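Local coordinates for CLIP-associating protein 2 (Mus musculus, PDB 3WOZ) that probably binds tubulin through its TOG domains and contributes to the control of microtubule dynamics, at residues Val76-Leu81 with Arg116-Asn121; Ala146-Ile151 with Arg189-Ser194. One frame throughout, in Å; residues are numbered along the deposited sequence.

Contact 1 (Val76-Leu81 with Arg116-Asn121)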
loop_
_atom_site.group_PDB
_atom_site.type_symbol
_atom_site.label_atom_id
_atom_site.label_comp_id
_atom_site.label_asym_id
_atom_site.label_seq_id
_atom_site.Cartn_x
_atom_site.Cartn_y
_atom_site.Cartn_z
ATOM N N VAL A 76 6.013 -5.840 14.890
ATOM C CA VAL A 76 7.022 -6.737 15.452
ATOM C C VAL A 76 8.135 -7.080 14.451
ATOM O O VAL A 76 9.306 -7.127 14.822
ATOM C CB VAL A 76 6.361 -8.016 16.050
ATOM C CG1 VAL A 76 7.383 -9.138 16.286
ATOM C CG2 VAL A 76 5.624 -7.672 17.343
ATOM N N HIS A 77 7.774 -7.276 13.183
ATOM C CA HIS A 77 8.701 -7.821 12.191
ATOM C C HIS A 77 9.107 -6.883 11.051
ATOM O O HIS A 77 9.757 -7.326 10.101
ATOM C CB HIS A 77 8.143 -9.125 11.602
ATOM C CG HIS A 77 8.061 -10.248 12.588
ATOM N ND1 HIS A 77 6.861 -10.725 13.073
ATOM C CD2 HIS A 77 9.028 -10.984 13.183
ATOM C CE1 HIS A 77 7.093 -11.709 13.923
ATOM N NE2 HIS A 77 8.399 -11.883 14.011
ATOM N N LYS A 78 8.749 -5.602 11.146
ATOM C CA LYS A 78 9.046 -4.629 10.078
ATOM C C LYS A 78 10.484 -4.670 9.522
ATOM O O LYS A 78 10.684 -4.501 8.317
ATOM C CB LYS A 78 8.671 -3.199 10.502
ATOM C CG LYS A 78 9.265 -2.730 11.835
ATOM C CD LYS A 78 8.768 -1.330 12.179
ATOM C CE LYS A 78 9.252 -0.865 13.549
ATOM N NZ LYS A 78 10.657 -0.374 13.509
ATOM N N ASP A 79 11.468 -4.897 10.395
ATOM C CA ASP A 79 12.881 -4.957 9.991
ATOM C C ASP A 79 13.159 -6.086 9.004
ATOM O O ASP A 79 14.062 -5.983 8.174
ATOM C CB ASP A 79 13.794 -5.119 11.210
ATOM C CG ASP A 79 13.776 -3.910 12.136
ATOM O OD1 ASP A 79 13.418 -2.795 11.695
ATOM O OD2 ASP A 79 14.137 -4.080 13.319
ATOM N N ASP A 80 12.370 -7.153 9.100
ATOM C CA ASP A 80 12.585 -8.362 8.314
ATOM C C ASP A 80 11.547 -8.564 7.202
ATOM O O ASP A 80 11.456 -9.649 6.629
ATOM C CB ASP A 80 12.613 -9.577 9.246
ATOM C CG ASP A 80 13.745 -9.511 10.257
ATOM O OD1 ASP A 80 14.926 -9.643 9.854
ATOM O OD2 ASP A 80 13.454 -9.330 11.460
ATOM N N LEU A 81 10.791 -7.514 6.887
ATOM C CA LEU A 81 9.657 -7.615 5.960
ATOM C C LEU A 81 9.805 -6.811 4.667
ATOM O O LEU A 81 8.835 -6.648 3.920
ATOM C CB LEU A 81 8.353 -7.212 6.669
ATOM C CG LEU A 81 7.747 -8.198 7.669
ATOM C CD1 LEU A 81 6.636 -7.534 8.470
ATOM C CD2 LEU A 81 7.231 -9.452 6.970
ATOM N N ARG A 116 2.845 2.505 6.457
ATOM C CA ARG A 116 3.453 3.766 6.036
ATOM C C ARG A 116 4.500 4.290 7.010
ATOM O O ARG A 116 5.481 4.907 6.586
ATOM C CB ARG A 116 2.369 4.817 5.811
ATOM C CG ARG A 116 2.709 5.888 4.779
ATOM C CD ARG A 116 1.421 6.558 4.281
ATOM N NE ARG A 116 0.617 7.001 5.417
ATOM C CZ ARG A 116 -0.616 6.592 5.702
ATOM N NH1 ARG A 116 -1.267 5.725 4.927
ATOM N NH2 ARG A 116 -1.207 7.082 6.777
ATOM N N GLU A 117 4.296 4.036 8.303
ATOM C CA GLU A 117 5.226 4.503 9.329
ATOM C C GLU A 117 6.264 3.453 9.728
ATOM O O GLU A 117 7.125 3.726 10.562
ATOM C CB GLU A 117 4.466 5.015 10.572
ATOM C CG GLU A 117 3.800 3.926 11.417
ATOM C CD GLU A 117 2.929 4.483 12.544
ATOM O OE1 GLU A 117 2.467 5.639 12.448
ATOM O OE2 GLU A 117 2.693 3.754 13.530
ATOM N N SER A 118 6.193 2.265 9.132
ATOM C CA SER A 118 7.061 1.156 9.546
ATOM C C SER A 118 8.197 0.802 8.567
ATOM O O SER A 118 9.049 -0.019 8.883
ATOM C CB SER A 118 6.227 -0.096 9.833
ATOM O OG SER A 118 5.212 0.166 10.790
ATOM N N PHE A 119 8.208 1.419 7.390
ATOM C CA PHE A 119 9.149 1.024 6.335
ATOM C C PHE A 119 9.848 2.235 5.736
ATOM O O PHE A 119 9.289 3.325 5.765
ATOM C CB PHE A 119 8.415 0.247 5.236
ATOM C CG PHE A 119 7.894 -1.088 5.678
ATOM C CD1 PHE A 119 8.729 -2.206 5.695
ATOM C CD2 PHE A 119 6.564 -1.238 6.066
ATOM C CE1 PHE A 119 8.247 -3.447 6.097
ATOM C CE2 PHE A 119 6.075 -2.477 6.474
ATOM C CZ PHE A 119 6.917 -3.583 6.489
ATOM N N PRO A 120 11.063 2.050 5.171
ATOM C CA PRO A 120 11.741 3.195 4.546
ATOM C C PRO A 120 10.874 3.848 3.475
ATOM O O PRO A 120 10.187 3.151 2.732
ATOM C CB PRO A 120 12.996 2.575 3.918
ATOM C CG PRO A 120 13.222 1.309 4.677
ATOM C CD PRO A 120 11.856 0.810 5.058
ATOM N N ASN A 121 10.909 5.175 3.413
ATOM C CA ASN A 121 10.063 5.933 2.497
ATOM C C ASN A 121 10.375 5.696 1.014
ATOM O O ASN A 121 9.458 5.527 0.206
ATOM C CB ASN A 121 10.119 7.429 2.824
ATOM C CG ASN A 121 9.414 7.780 4.134
ATOM O OD1 ASN A 121 8.407 7.167 4.504
ATOM N ND2 ASN A 121 9.934 8.789 4.831
HETATM O O HOH W 1 11.556 -2.014 7.901
#
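Phe119 sets its CG beside its own backbone N, opposite the carbonyl carbon (chi1 -67°), and this swings the ring back toward Lys78 and Leu81. Lys78 has CG between its N and its carbonyl carbon (chi1 53°), and the extended start of its chain lies alongside Ser118. The ring meets the other segment through CE1 and CZ. Its CE1 comes 3.5 Å from Lys78 O, at an oblique approach. Leu81 CB lies at the ring edge, near its plane, 3.8 Å from Phe119 CE1. The leucine therefore touches with the base of its side chain, not with its methyl tips. Lys78 CD packs 3.7 Å from Ser118 CB and 3.6 Å from Ser118 O, so the aliphatic part of the lysine does the touching. Ser118 OG bonds back to Ile114 O in its own helix. No direct hydrogen bond crosses between the segments. A water bridges them instead: it donates to Lys78 O at 2.7 Å and, weakly, to Ser118 O at 3.4 Å. An alanine in place of Phe119 would probably open a gap beside Leu81 CB and leave Lys78 O without its ring neighbour. The contact joins the turn that follows helix 60-77 to the region where helix 102-118 gives way to the chain leading into helix 121-133. Ser118 and Phe119 also rest on Ile74 of helix 60-77. Leu81 also touches Cys48 of helix 41-54.

Contact 2 (Ala146-Ile151 with Arg189-Ser194)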
loop_
_atom_site.group_PDB
_atom_site.type_symbol
_atom_site.label_atom_id
_atom_site.label_comp_id
_atom_site.label_asym_id
_atom_site.label_seq_id
_atom_site.Cartn_x
_atom_site.Cartn_y
_atom_site.Cartn_z
ATOM N N ALA A 146 -7.256 5.341 -3.658
ATOM C CA ALA A 146 -6.480 4.791 -2.547
ATOM C C ALA A 146 -4.965 4.895 -2.778
ATOM O O ALA A 146 -4.225 5.307 -1.882
ATOM C CB ALA A 146 -6.892 3.349 -2.277
ATOM N N ILE A 147 -4.517 4.531 -3.979
ATOM C CA ILE A 147 -3.106 4.693 -4.362
ATOM C C ILE A 147 -2.666 6.144 -4.221
ATOM O O ILE A 147 -1.634 6.420 -3.614
ATOM C CB ILE A 147 -2.830 4.219 -5.808
ATOM C CG1 ILE A 147 -2.972 2.704 -5.914
ATOM C CG2 ILE A 147 -1.428 4.654 -6.272
ATOM C CD1 ILE A 147 -3.340 2.230 -7.313
ATOM N N LEU A 148 -3.462 7.062 -4.770
ATOM C CA LEU A 148 -3.144 8.492 -4.756
ATOM C C LEU A 148 -3.127 9.093 -3.349
ATOM O O LEU A 148 -2.201 9.831 -2.992
ATOM C CB LEU A 148 -4.095 9.277 -5.671
ATOM C CG LEU A 148 -4.033 8.977 -7.178
ATOM C CD1 LEU A 148 -5.288 9.498 -7.891
ATOM C CD2 LEU A 148 -2.747 9.520 -7.834
ATOM N N LYS A 149 -4.142 8.778 -2.546
ATOM C CA LYS A 149 -4.176 9.259 -1.161
ATOM C C LYS A 149 -2.939 8.806 -0.385
ATOM O O LYS A 149 -2.374 9.573 0.397
ATOM C CB LYS A 149 -5.447 8.803 -0.444
ATOM C CG LYS A 149 -6.675 9.633 -0.769
ATOM C CD LYS A 149 -7.867 9.150 0.043
ATOM C CE LYS A 149 -9.041 10.118 -0.020
ATOM N NZ LYS A 149 -10.266 9.456 0.526
ATOM N N TYR A 150 -2.516 7.569 -0.620
ATOM C CA TYR A 150 -1.339 7.025 0.047
ATOM C C TYR A 150 -0.063 7.746 -0.406
ATOM O O TYR A 150 0.748 8.148 0.436
ATOM C CB TYR A 150 -1.242 5.516 -0.178
ATOM C CG TYR A 150 -0.259 4.809 0.733
ATOM C CD1 TYR A 150 1.116 4.856 0.484
ATOM C CD2 TYR A 150 -0.701 4.080 1.832
ATOM C CE1 TYR A 150 2.023 4.201 1.314
ATOM C CE2 TYR A 150 0.197 3.417 2.662
ATOM C CZ TYR A 150 1.557 3.487 2.398
ATOM O OH TYR A 150 2.447 2.828 3.215
ATOM N N ILE A 151 0.103 7.920 -1.720
ATOM C CA ILE A 151 1.216 8.724 -2.261
ATOM C C ILE A 151 1.266 10.060 -1.549
ATOM O O ILE A 151 2.291 10.427 -0.987
ATOM C CB ILE A 151 1.081 9.051 -3.781
ATOM C CG1 ILE A 151 0.613 7.851 -4.614
ATOM C CG2 ILE A 151 2.380 9.681 -4.322
ATOM C CD1 ILE A 151 1.643 6.814 -4.900
ATOM N N ARG A 189 -9.898 13.233 -9.387
ATOM C CA ARG A 189 -9.492 14.599 -9.713
ATOM C C ARG A 189 -8.743 15.268 -8.555
ATOM O O ARG A 189 -7.619 15.744 -8.722
ATOM C CB ARG A 189 -10.726 15.424 -10.114
ATOM C CG ARG A 189 -10.428 16.727 -10.833
ATOM C CD ARG A 189 -11.666 17.289 -11.529
ATOM N NE ARG A 189 -12.457 16.243 -12.176
ATOM C CZ ARG A 189 -13.719 15.960 -11.863
ATOM N NH1 ARG A 189 -14.340 16.659 -10.926
ATOM N NH2 ARG A 189 -14.363 14.990 -12.498
ATOM N N LYS A 190 -9.375 15.298 -7.382
ATOM C CA LYS A 190 -8.787 15.954 -6.213
ATOM C C LYS A 190 -7.567 15.207 -5.675
ATOM O O LYS A 190 -6.617 15.833 -5.188
ATOM C CB LYS A 190 -9.834 16.158 -5.107
ATOM C CG LYS A 190 -11.009 17.067 -5.495
ATOM C CD LYS A 190 -10.559 18.496 -5.829
ATOM C CE LYS A 190 -11.636 19.253 -6.596
ATOM N NZ LYS A 190 -11.142 20.564 -7.111
ATOM N N ALA A 191 -7.593 13.878 -5.770
ATOM C CA ALA A 191 -6.491 13.048 -5.283
ATOM C C ALA A 191 -5.243 13.194 -6.157
ATOM O O ALA A 191 -4.131 13.275 -5.638
ATOM C CB ALA A 191 -6.916 11.589 -5.184
ATOM N N ALA A 192 -5.440 13.239 -7.474
ATOM C CA ALA A 192 -4.341 13.408 -8.423
ATOM C C ALA A 192 -3.664 14.770 -8.270
ATOM O O ALA A 192 -2.431 14.856 -8.234
ATOM C CB ALA A 192 -4.829 13.203 -9.844
ATOM N N GLN A 193 -4.474 15.822 -8.166
ATOM C CA GLN A 193 -3.976 17.181 -7.959
ATOM C C GLN A 193 -3.116 17.272 -6.707
ATOM O O GLN A 193 -1.982 17.752 -6.761
ATOM C CB GLN A 193 -5.134 18.176 -7.864
ATOM C CG GLN A 193 -5.605 18.687 -9.204
ATOM C CD GLN A 193 -7.010 19.244 -9.168
ATOM O OE1 GLN A 193 -7.358 20.031 -8.287
ATOM N NE2 GLN A 193 -7.829 18.842 -10.135
ATOM N N SER A 194 -3.661 16.797 -5.588
ATOM C CA SER A 194 -2.940 16.780 -4.324
ATOM C C SER A 194 -1.616 16.028 -4.449
ATOM O O SER A 194 -0.609 16.464 -3.893
ATOM C CB SER A 194 -3.810 16.190 -3.207
ATOM O OG SER A 194 -4.225 14.872 -3.518
#
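Leu148 of helix 141-155 meets Ala191 and Ala192 of helix 186-202, and it carries nearly all of the contact for its segment. Earlier in the helix, Ala146 points away from 189-194 and packs on Met96, while Ile147 goes to Leu93 and Phe131. One residue on, Leu148 turns toward the second helix. Its CB sits 3.7 Å from Ala191 CB, where the two backbones come nearest, with 5.7 Å between Leu148 CA and Ala191 CA. The branch then runs on over the alanine. With CG opposite the carbonyl carbon (chi1 -65°) and chi2 near 163°, Leu148 CD1 lies 3.8 Å from both Ala191 CB and Ala192 N. The same methyl reaches Ala192 CB at 4.2 Å. Ala192 itself points away from Leu148, so the leucine touches it mostly from the backbone side. The small methyl of Ala191 is consistent with so close an approach. Lys149 follows, exposed, and only grazes the second helix. Tyr150 and Ile151 do not touch 189-194; both pack on Leu128 of helix 121-133. No hydrogen bond crosses between the two segments, and all three touching residues are buried. Nearby, Ser194 OG donates to Ala191 O at 2.7 Å, coming from above the carbonyl plane (39° out of it). Just past the first segment, Glu152 OE1 makes a weak hydrogen bond to the same hydroxyl. The two helices run in broadly the same direction, with helix 167-179 between them in sequence. This nearly parallel packing, a leucine against two alanines, fits the HEAT-repeat array of a TOG domain.

Contact 1 and contact 2 follow one another along the chain, the first closing before the second opens. Their centres are 23 Å apart, on opposite sides of the centre of the chain. They still touch through residues that take no part in either contact: Arg116 CA of 116-121 packs 3.1 Å from Tyr150 OH of 146-151. Helix 102-118 and helix 141-155 thus connect the two sites inside one row of helices. Contact 1 lies at helix ends and holds a water, whereas contact 2 is a buried apolar seam along helix flanks. All four segments belong to the same TOG-family region. No tubulin is present, so neither contact can be placed at a binding surface.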